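Local atomic coordinates of uncharacterized protein (Ruminococcus gnavus, PDB entry 4QAN), a protein that is of unknown function but has a cystatin-like fold, belongs as a divergent member to the NTF2-like superfamily, and binds a magnesium ion. Residues 26-31 against 195-200; 102-107 against 183-188; 146-149 against 154-157. All blocks are in the same frame, centred on the assembly; numbering follows the deposited sequence. Where two conformers were deposited one is given.

Interaction 1: residues 26-31 against 195-200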
loop_
_atom_site.group_PDB
_atom_site.type_symbol
_atom_site.label_atom_id
_atom_site.label_comp_id
_atom_site.label_asym_id
_atom_site.label_seq_id
_atom_site.Cartn_x
_atom_site.Cartn_y
_atom_site.Cartn_z
ATOM N N GLU A 26 3.156 -11.198 -23.780
ATOM C CA GLU A 26 4.572 -10.929 -23.994
ATOM C C GLU A 26 4.949 -9.763 -23.112
ATOM O O GLU A 26 4.164 -8.823 -22.965
ATOM C CB GLU A 26 4.836 -10.565 -25.456
ATOM C CG GLU A 26 6.265 -10.825 -25.905
ATOM C CD GLU A 26 6.551 -12.302 -26.132
ATOM O OE1 GLU A 26 5.646 -13.137 -25.911
ATOM O OE2 GLU A 26 7.686 -12.633 -26.540
ATOM N N GLU A 27 6.148 -9.809 -22.532
ATOM C CA GLU A 27 6.596 -8.729 -21.648
ATOM C C GLU A 27 6.713 -7.378 -22.388
ATOM O O GLU A 27 6.536 -6.323 -21.783
ATOM C CB GLU A 27 7.900 -9.093 -20.902
ATOM C CG GLU A 27 9.180 -9.147 -21.730
ATOM C CD GLU A 27 9.736 -10.553 -21.891
ATOM O OE1 GLU A 27 9.015 -11.428 -22.422
ATOM O OE2 GLU A 27 10.906 -10.774 -21.501
ATOM N N GLU A 28 6.976 -7.405 -23.694
ATOM C CA GLU A 28 7.102 -6.160 -24.457
ATOM C C GLU A 28 5.791 -5.362 -24.436
ATOM O O GLU A 28 5.804 -4.145 -24.241
ATOM C CB GLU A 28 7.557 -6.426 -25.905
ATOM C CG GLU A 28 8.115 -5.183 -26.588
ATOM C CD GLU A 28 8.697 -5.459 -27.963
ATOM O OE1 GLU A 28 7.930 -5.827 -28.878
ATOM O OE2 GLU A 28 9.925 -5.289 -28.135
ATOM N N GLU A 29 4.670 -6.059 -24.614
ATOM C CA GLU A 29 3.345 -5.432 -24.622
ATOM C C GLU A 29 3.104 -4.717 -23.313
ATOM O O GLU A 29 2.697 -3.561 -23.302
ATOM C CB GLU A 29 2.239 -6.471 -24.790
ATOM C CG GLU A 29 2.286 -7.284 -26.072
ATOM C CD GLU A 29 1.335 -8.471 -26.012
ATOM O OE1 GLU A 29 0.576 -8.567 -25.012
ATOM O OE2 GLU A 29 1.344 -9.300 -26.953
ATOM N N ALA A 30 3.354 -5.428 -22.217
ATOM C CA ALA A 30 3.213 -4.876 -20.868
ATOM C C ALA A 30 4.058 -3.609 -20.669
ATOM O O ALA A 30 3.613 -2.645 -20.043
ATOM C CB ALA A 30 3.591 -5.929 -19.840
ATOM N N VAL A 31 5.269 -3.610 -21.224
ATOM C CA VAL A 31 6.163 -2.459 -21.135
ATOM C C VAL A 31 5.587 -1.271 -21.895
ATOM O O VAL A 31 5.571 -0.149 -21.376
ATOM C CB VAL A 31 7.559 -2.781 -21.697
ATOM C CG1 VAL A 31 8.412 -1.518 -21.811
ATOM C CG2 VAL A 31 8.251 -3.823 -20.832
ATOM N N ALA A 195 15.396 4.190 -33.920
ATOM C CA ALA A 195 14.364 3.292 -33.403
ATOM C C ALA A 195 14.425 1.931 -34.106
ATOM O O ALA A 195 14.635 1.863 -35.324
ATOM C CB ALA A 195 12.986 3.913 -33.549
ATOM N N LYS A 196 14.248 0.856 -33.337
ATOM C CA LYS A 196 14.390 -0.509 -33.862
ATOM C C LYS A 196 13.153 -0.992 -34.635
ATOM O O LYS A 196 13.285 -1.632 -35.679
ATOM C CB LYS A 196 14.706 -1.494 -32.728
ATOM C CG LYS A 196 15.405 -2.764 -33.207
ATOM C CD LYS A 196 14.914 -4.014 -32.489
ATOM C CE LYS A 196 15.374 -4.069 -31.044
ATOM N NZ LYS A 196 15.051 -5.385 -30.424
ATOM N N LYS A 197 11.965 -0.695 -34.107
ATOM C CA LYS A 197 10.698 -1.123 -34.708
ATOM C C LYS A 197 9.693 0.026 -34.783
ATOM O O LYS A 197 9.988 1.159 -34.392
ATOM C CB LYS A 197 10.056 -2.225 -33.860
ATOM C CG LYS A 197 10.882 -3.483 -33.667
ATOM C CD LYS A 197 10.368 -4.294 -32.484
ATOM C CE LYS A 197 8.931 -4.761 -32.669
ATOM N NZ LYS A 197 8.363 -5.255 -31.389
ATOM N N THR A 198 8.510 -0.292 -35.306
ATOM C CA THR A 198 7.309 0.512 -35.099
ATOM C C THR A 198 6.679 0.005 -33.810
ATOM O O THR A 198 5.957 -0.990 -33.821
ATOM C CB THR A 198 6.287 0.338 -36.254
ATOM O OG1 THR A 198 6.863 0.772 -37.493
ATOM C CG2 THR A 198 5.005 1.135 -35.981
ATOM N N TYR A 199 6.968 0.657 -32.693
ATOM C CA TYR A 199 6.362 0.243 -31.431
ATOM C C TYR A 199 4.930 0.792 -31.358
ATOM O O TYR A 199 4.698 1.992 -31.548
ATOM C CB TYR A 199 7.209 0.686 -30.225
ATOM C CG TYR A 199 8.511 -0.095 -30.063
ATOM C CD1 TYR A 199 8.524 -1.360 -29.477
ATOM C CD2 TYR A 199 9.730 0.436 -30.495
ATOM C CE1 TYR A 199 9.707 -2.073 -29.334
ATOM C CE2 TYR A 199 10.919 -0.271 -30.352
ATOM C CZ TYR A 199 10.904 -1.526 -29.772
ATOM O OH TYR A 199 12.080 -2.235 -29.632
ATOM N N VAL A 200 3.978 -0.103 -31.110
ATOM C CA VAL A 200 2.563 0.257 -31.000
ATOM C C VAL A 200 2.207 0.540 -29.544
ATOM O O VAL A 200 2.089 -0.383 -28.737
ATOM C CB VAL A 200 1.657 -0.871 -31.550
ATOM C CG1 VAL A 200 0.197 -0.669 -31.149
ATOM C CG2 VAL A 200 1.804 -0.964 -33.070
#

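Interaction 2: residues 102-107 against 183-188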
loop_
_atom_site.group_PDB
_atom_site.type_symbol
_atom_site.label_atom_id
_atom_site.label_comp_id
_atom_site.label_asym_id
_atom_site.label_seq_id
_atom_site.Cartn_x
_atom_site.Cartn_y
_atom_site.Cartn_z
ATOM N N PHE A 102 5.109 6.286 -10.663
ATOM C CA PHE A 102 4.518 6.974 -11.794
ATOM C C PHE A 102 4.822 8.474 -11.723
ATOM O O PHE A 102 5.296 9.057 -12.685
ATOM C CB PHE A 102 3.016 6.725 -11.817
ATOM C CG PHE A 102 2.318 7.332 -12.993
ATOM C CD1 PHE A 102 2.275 6.666 -14.205
ATOM C CD2 PHE A 102 1.687 8.569 -12.881
ATOM C CE1 PHE A 102 1.617 7.222 -15.284
ATOM C CE2 PHE A 102 1.028 9.131 -13.954
ATOM C CZ PHE A 102 0.990 8.454 -15.156
ATOM N N GLU A 103 4.551 9.077 -10.570
ATOM C CA GLU A 103 4.756 10.527 -10.403
ATOM C C GLU A 103 6.223 10.917 -10.572
ATOM O O GLU A 103 6.537 11.889 -11.270
ATOM C CB GLU A 103 4.217 10.997 -9.048
ATOM C CG GLU A 103 2.693 10.958 -8.956
ATOM C CD GLU A 103 2.163 11.266 -7.557
ATOM O OE1 GLU A 103 2.945 11.230 -6.595
ATOM O OE2 GLU A 103 0.956 11.537 -7.406
ATOM N N GLU A 104 7.115 10.144 -9.956
ATOM C CA GLU A 104 8.550 10.396 -10.066
ATOM C C GLU A 104 9.033 10.403 -11.531
ATOM O O GLU A 104 9.672 11.371 -11.967
ATOM C CB GLU A 104 9.334 9.378 -9.249
ATOM C CG GLU A 104 10.831 9.620 -9.246
ATOM C CD GLU A 104 11.592 8.664 -8.350
ATOM O OE1 GLU A 104 10.963 7.974 -7.516
ATOM O OE2 GLU A 104 12.831 8.614 -8.479
ATOM N N LEU A 105 8.725 9.349 -12.289
ATOM C CA LEU A 105 9.127 9.292 -13.707
ATOM C C LEU A 105 8.492 10.411 -14.517
ATOM O O LEU A 105 9.102 10.921 -15.452
ATOM C CB LEU A 105 8.746 7.958 -14.359
ATOM C CG LEU A 105 9.734 6.794 -14.294
ATOM C CD1 LEU A 105 9.902 6.276 -12.868
ATOM C CD2 LEU A 105 9.257 5.676 -15.210
ATOM N N SER A 106 7.254 10.763 -14.184
ATOM C CA SER A 106 6.554 11.860 -14.854
ATOM C C SER A 106 7.224 13.199 -14.554
ATOM O O SER A 106 7.156 14.111 -15.360
ATOM C CB SER A 106 5.082 11.911 -14.436
ATOM O OG SER A 106 4.348 10.832 -15.001
ATOM N N THR A 107 7.867 13.304 -13.395
ATOM C CA THR A 107 8.614 14.498 -13.021
ATOM C C THR A 107 10.004 14.469 -13.643
ATOM O O THR A 107 10.430 15.440 -14.249
ATOM C CB THR A 107 8.748 14.612 -11.487
ATOM O OG1 THR A 107 7.485 14.971 -10.931
ATOM C CG2 THR A 107 9.779 15.669 -11.080
ATOM N N ILE A 183 16.648 4.397 -5.969
ATOM C CA ILE A 183 16.871 3.987 -7.351
ATOM C C ILE A 183 16.424 5.128 -8.272
ATOM O O ILE A 183 15.360 5.714 -8.067
ATOM C CB ILE A 183 16.122 2.683 -7.709
ATOM C CG1 ILE A 183 16.697 1.509 -6.918
ATOM C CG2 ILE A 183 16.244 2.371 -9.199
ATOM C CD1 ILE A 183 16.040 1.317 -5.588
ATOM N N PRO A 184 17.241 5.457 -9.282
ATOM C CA PRO A 184 16.859 6.549 -10.174
ATOM C C PRO A 184 15.764 6.147 -11.150
ATOM O O PRO A 184 15.772 5.031 -11.671
ATOM C CB PRO A 184 18.154 6.864 -10.937
ATOM C CG PRO A 184 19.241 6.123 -10.236
ATOM C CD PRO A 184 18.585 4.948 -9.585
ATOM N N ALA A 185 14.835 7.062 -11.390
ATOM C CA ALA A 185 13.766 6.842 -12.361
ATOM C C ALA A 185 14.300 6.647 -13.770
ATOM O O ALA A 185 13.756 5.843 -14.529
ATOM C CB ALA A 185 12.797 8.006 -12.333
ATOM N N CYS A 186 15.368 7.373 -14.110
ATOM C CA CYS A 186 15.927 7.367 -15.454
ATOM C C CYS A 186 17.391 7.817 -15.499
ATOM O O CYS A 186 17.925 8.334 -14.528
ATOM C CB CYS A 186 15.109 8.305 -16.345
ATOM S SG CYS A 186 15.305 10.064 -15.969
ATOM N N VAL A 187 18.037 7.606 -16.639
ATOM C CA VAL A 187 19.303 8.283 -16.933
ATOM C C VAL A 187 19.258 8.775 -18.372
ATOM O O VAL A 187 18.680 8.120 -19.247
ATOM C CB VAL A 187 20.558 7.396 -16.695
ATOM C CG1 VAL A 187 20.491 6.699 -15.335
ATOM C CG2 VAL A 187 20.746 6.382 -17.813
ATOM N N GLN A 188 19.856 9.940 -18.605
ATOM C CA GLN A 188 19.896 10.530 -19.932
ATOM C C GLN A 188 21.072 9.953 -20.711
ATOM O O GLN A 188 22.167 9.815 -20.170
ATOM C CB GLN A 188 20.001 12.053 -19.849
ATOM C CG GLN A 188 19.603 12.742 -21.146
ATOM C CD GLN A 188 19.830 14.240 -21.126
ATOM O OE1 GLN A 188 19.646 14.894 -20.100
ATOM N NE2 GLN A 188 20.218 14.794 -22.270
#

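Interaction 3: residues 146-149 against 154-157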
loop_
_atom_site.group_PDB
_atom_site.type_symbol
_atom_site.label_atom_id
_atom_site.label_comp_id
_atom_site.label_asym_id
_atom_site.label_seq_id
_atom_site.Cartn_x
_atom_site.Cartn_y
_atom_site.Cartn_z
ATOM N N ILE A 146 14.900 0.337 -21.323
ATOM C CA ILE A 146 14.008 0.986 -22.277
ATOM C C ILE A 146 14.603 2.323 -22.700
ATOM O O ILE A 146 14.899 3.165 -21.863
ATOM C CB ILE A 146 12.613 1.188 -21.658
ATOM C CG1 ILE A 146 12.061 -0.149 -21.152
ATOM C CG2 ILE A 146 11.641 1.810 -22.652
ATOM C CD1 ILE A 146 10.983 0.010 -20.111
ATOM N N TYR A 147 14.783 2.501 -24.004
ATOM C CA TYR A 147 15.317 3.744 -24.546
ATOM C C TYR A 147 14.183 4.540 -25.176
ATOM O O TYR A 147 13.538 4.083 -26.120
ATOM C CB TYR A 147 16.430 3.460 -25.570
ATOM C CG TYR A 147 17.605 2.724 -24.958
ATOM C CD1 TYR A 147 18.660 3.419 -24.375
ATOM C CD2 TYR A 147 17.644 1.330 -24.928
ATOM C CE1 TYR A 147 19.729 2.749 -23.796
ATOM C CE2 TYR A 147 18.707 0.649 -24.349
ATOM C CZ TYR A 147 19.749 1.363 -23.783
ATOM O OH TYR A 147 20.811 0.706 -23.201
ATOM N N VAL A 148 13.940 5.727 -24.639
ATOM C CA VAL A 148 12.906 6.609 -25.159
ATOM C C VAL A 148 13.493 7.960 -25.539
ATOM O O VAL A 148 14.642 8.250 -25.222
ATOM C CB VAL A 148 11.768 6.809 -24.140
ATOM C CG1 VAL A 148 11.171 5.461 -23.754
ATOM C CG2 VAL A 148 12.250 7.570 -22.907
ATOM N N LYS A 149 12.684 8.779 -26.211
ATOM C CA LYS A 149 13.103 10.099 -26.677
ATOM C C LYS A 149 12.040 11.155 -26.379
ATOM O O LYS A 149 10.858 10.937 -26.657
ATOM C CB LYS A 149 13.374 10.046 -28.176
ATOM C CG LYS A 149 13.574 11.407 -28.819
ATOM C CD LYS A 149 13.800 11.275 -30.309
ATOM C CE LYS A 149 13.913 12.636 -30.965
ATOM N NZ LYS A 149 14.082 12.501 -32.434
ATOM N N SER A 154 17.230 11.962 -25.100
ATOM C CA SER A 154 17.049 10.515 -25.058
ATOM C C SER A 154 17.272 10.057 -23.612
ATOM O O SER A 154 18.190 10.540 -22.950
ATOM C CB SER A 154 18.040 9.828 -26.004
ATOM O OG SER A 154 17.803 8.433 -26.088
ATOM N N TYR A 155 16.429 9.154 -23.114
ATOM C CA TYR A 155 16.600 8.605 -21.754
ATOM C C TYR A 155 16.550 7.077 -21.755
ATOM O O TYR A 155 15.946 6.470 -22.644
ATOM C CB TYR A 155 15.529 9.148 -20.795
ATOM C CG TYR A 155 15.376 10.652 -20.800
ATOM C CD1 TYR A 155 14.483 11.274 -21.666
ATOM C CD2 TYR A 155 16.121 11.451 -19.942
ATOM C CE1 TYR A 155 14.335 12.649 -21.679
ATOM C CE2 TYR A 155 15.982 12.828 -19.947
ATOM C CZ TYR A 155 15.086 13.421 -20.816
ATOM O OH TYR A 155 14.937 14.786 -20.830
ATOM N N ARG A 156 17.202 6.461 -20.770
ATOM C CA ARG A 156 17.082 5.022 -20.549
ATOM C C ARG A 156 16.250 4.798 -19.295
ATOM O O ARG A 156 16.438 5.489 -18.291
ATOM C CB ARG A 156 18.456 4.336 -20.414
ATOM C CG ARG A 156 18.367 2.859 -20.016
ATOM C CD ARG A 156 19.679 2.093 -20.150
ATOM N NE ARG A 156 20.775 2.684 -19.385
ATOM C CZ ARG A 156 20.912 2.615 -18.060
ATOM N NH1 ARG A 156 20.018 1.983 -17.303
ATOM N NH2 ARG A 156 21.952 3.198 -17.479
ATOM N N LEU A 157 15.325 3.846 -19.355
ATOM C CA LEU A 157 14.548 3.465 -18.178
ATOM C C LEU A 157 14.783 1.992 -17.897
ATOM O O LEU A 157 15.152 1.244 -18.793
ATOM C CB LEU A 157 13.060 3.723 -18.397
ATOM C CG LEU A 157 12.661 5.045 -19.059
ATOM C CD1 LEU A 157 11.244 4.964 -19.604
ATOM C CD2 LEU A 157 12.791 6.195 -18.081
#

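Interaction 1: residues 26-31 against 195-200
Glu28, in the first turn of helix 27-39, meets Lys197 and Tyr199 of the loop that follows strand 187-188, at the border of a cystatin-like domain in which a helix packs on an antiparallel sheet. The tight part is a salt bridge: Glu28 OE1 lies 2.6 Å from Lys197 NZ. The two chains arrive from opposite directions. Glu28 carries CG anti to its own N (chi1 -162°) and continues extended, which sends the carboxylate straight out from the helix. Lys197 bends at chi3 (61°), and its long chain, with CB over one face of the Tyr199 ring near the rim, carries the ammonium forward to the acid. A lysine suits this place because its methylenes can lie against an aromatic ring while its charge reaches beyond it.

The second carboxylate oxygen is held more loosely. Glu28 OE2 comes to the edge of the tyrosine ring, near its plane, 3.4 Å from Tyr199 CE1, with carboxylate and ring planes 82° apart. The ring offers its slightly positive C-H rim to the anion, while its hydroxyl is bonded to the backbone N of Ile120 in strand 116-122. That bond would help fix the ring's position beside Glu28.

Lys197 is solvent-exposed, so water probably weakens the electrostatic gain of the bridge. Lys196, also exposed, adds positive charge nearby without contact, while its backbone is hydrogen-bonded to Leu118 of the same strand. Its ammonium stops short of the acid, with Lys196 NZ 5.6 Å from Glu28 OE2.

Interaction 2: residues 102-107 against 183-188
Leu105 of helix 87-108 and Ala185 of the segment leading into strand 187-188 form the apolar centre of this contact, where the two backbones approach to 5.4 Å between Leu105 CA and Ala185 CA. Followed outward from CB, the leucine turns toward the other segment: its branch point, Leu105 CG, lies 3.8 Å from Ala185 CB. At the tip, Leu105 CD1 presses on the same methyl at 3.4 Å, closer than carbon atoms usually pack. Alanine suits this buried place, since its small methyl lets the loop and helix backbones come this close.

Beside this pair runs Glu104, whose CG is anti to the backbone N (chi1 -177°) and whose extended chain passes along the alanine. Glu104 CG lies 4.0 Å from Ala185 CB, and the carboxylate comes as near, Glu104 OE2 being 3.9 Å from Ala185 N, too far for a hydrogen bond. Its stronger partner is Lys174, which forms a salt bridge with Glu104 OE1 and also donates to the carbonyl oxygen of Ile183, so one ammonium links helix and loop.

Leu105 also packs on Leu173 and Lys174, just after strand 167-172. On other sides of the helix, Phe102 and Ser106 touch Leu38 of helix 27-39, while beyond Ala185 the chain joins the sheet alongside strand 153-164.

Interaction 3: residues 146-149 against 154-157
Ile146 and Leu157 exchange two backbone hydrogen bonds, Ile146 N to Leu157 O at 2.7 Å and Leu157 N to Ile146 O at 2.6 Å. Two residues on, Val148 and Tyr155 form a second such pair. Val148 O there accepts twice: Tyr155 N at 2.9 Å and Ser154 OG at 3.3 Å reach it from opposite faces of its carbonyl plane. Serine suits this spot because its short hydroxyl, anti to the backbone N (chi1 -174°), can turn back to the adjacent strand.

Between these pairs, Tyr147 and Arg156 lie side by side on the sheet face that also carries Ser154, opposite Ile146, Val148, Tyr155 and Leu157. Arg156 CG sits over one face of the ring, and Arg156 CD lies 3.5 Å from Tyr147 OH; the guanidinium plane is turned 70° from the ring.

On the opposite face, branched Val148 CG1 meets Leu157 CD1 at 4.2 Å; Leu35 of helix 27-39 packs on Ile146 and Leu157, while Tyr155 packs on Pro110. Strands 116-122 and 187-188 flank the pair. This is an antiparallel beta hairpin within the curved, helix-backed sheet of a cystatin-like fold.

Overall arrangement
From the N terminus, helix 27-39 supplies the first half of interaction 1, whose loop closes only at 195-200 and so spans the whole first sheet. Within that span, interaction 2 closes a shorter loop, from helix 87-108 to the approach of strand 187-188. Interaction 3 lies inside both as the local closure of hairpin 140-150/153-164; none of the three cross. Contacts join them in space: Val31 of the 26-31 segment packs on Ile146, and Val187 O probably accepts a hydrogen bond from Arg156 N. Interactions 1 and 2 do not touch, their nearest atoms being about 9 Å apart, but both border the hairpin, tying helices and later loop to one sheet.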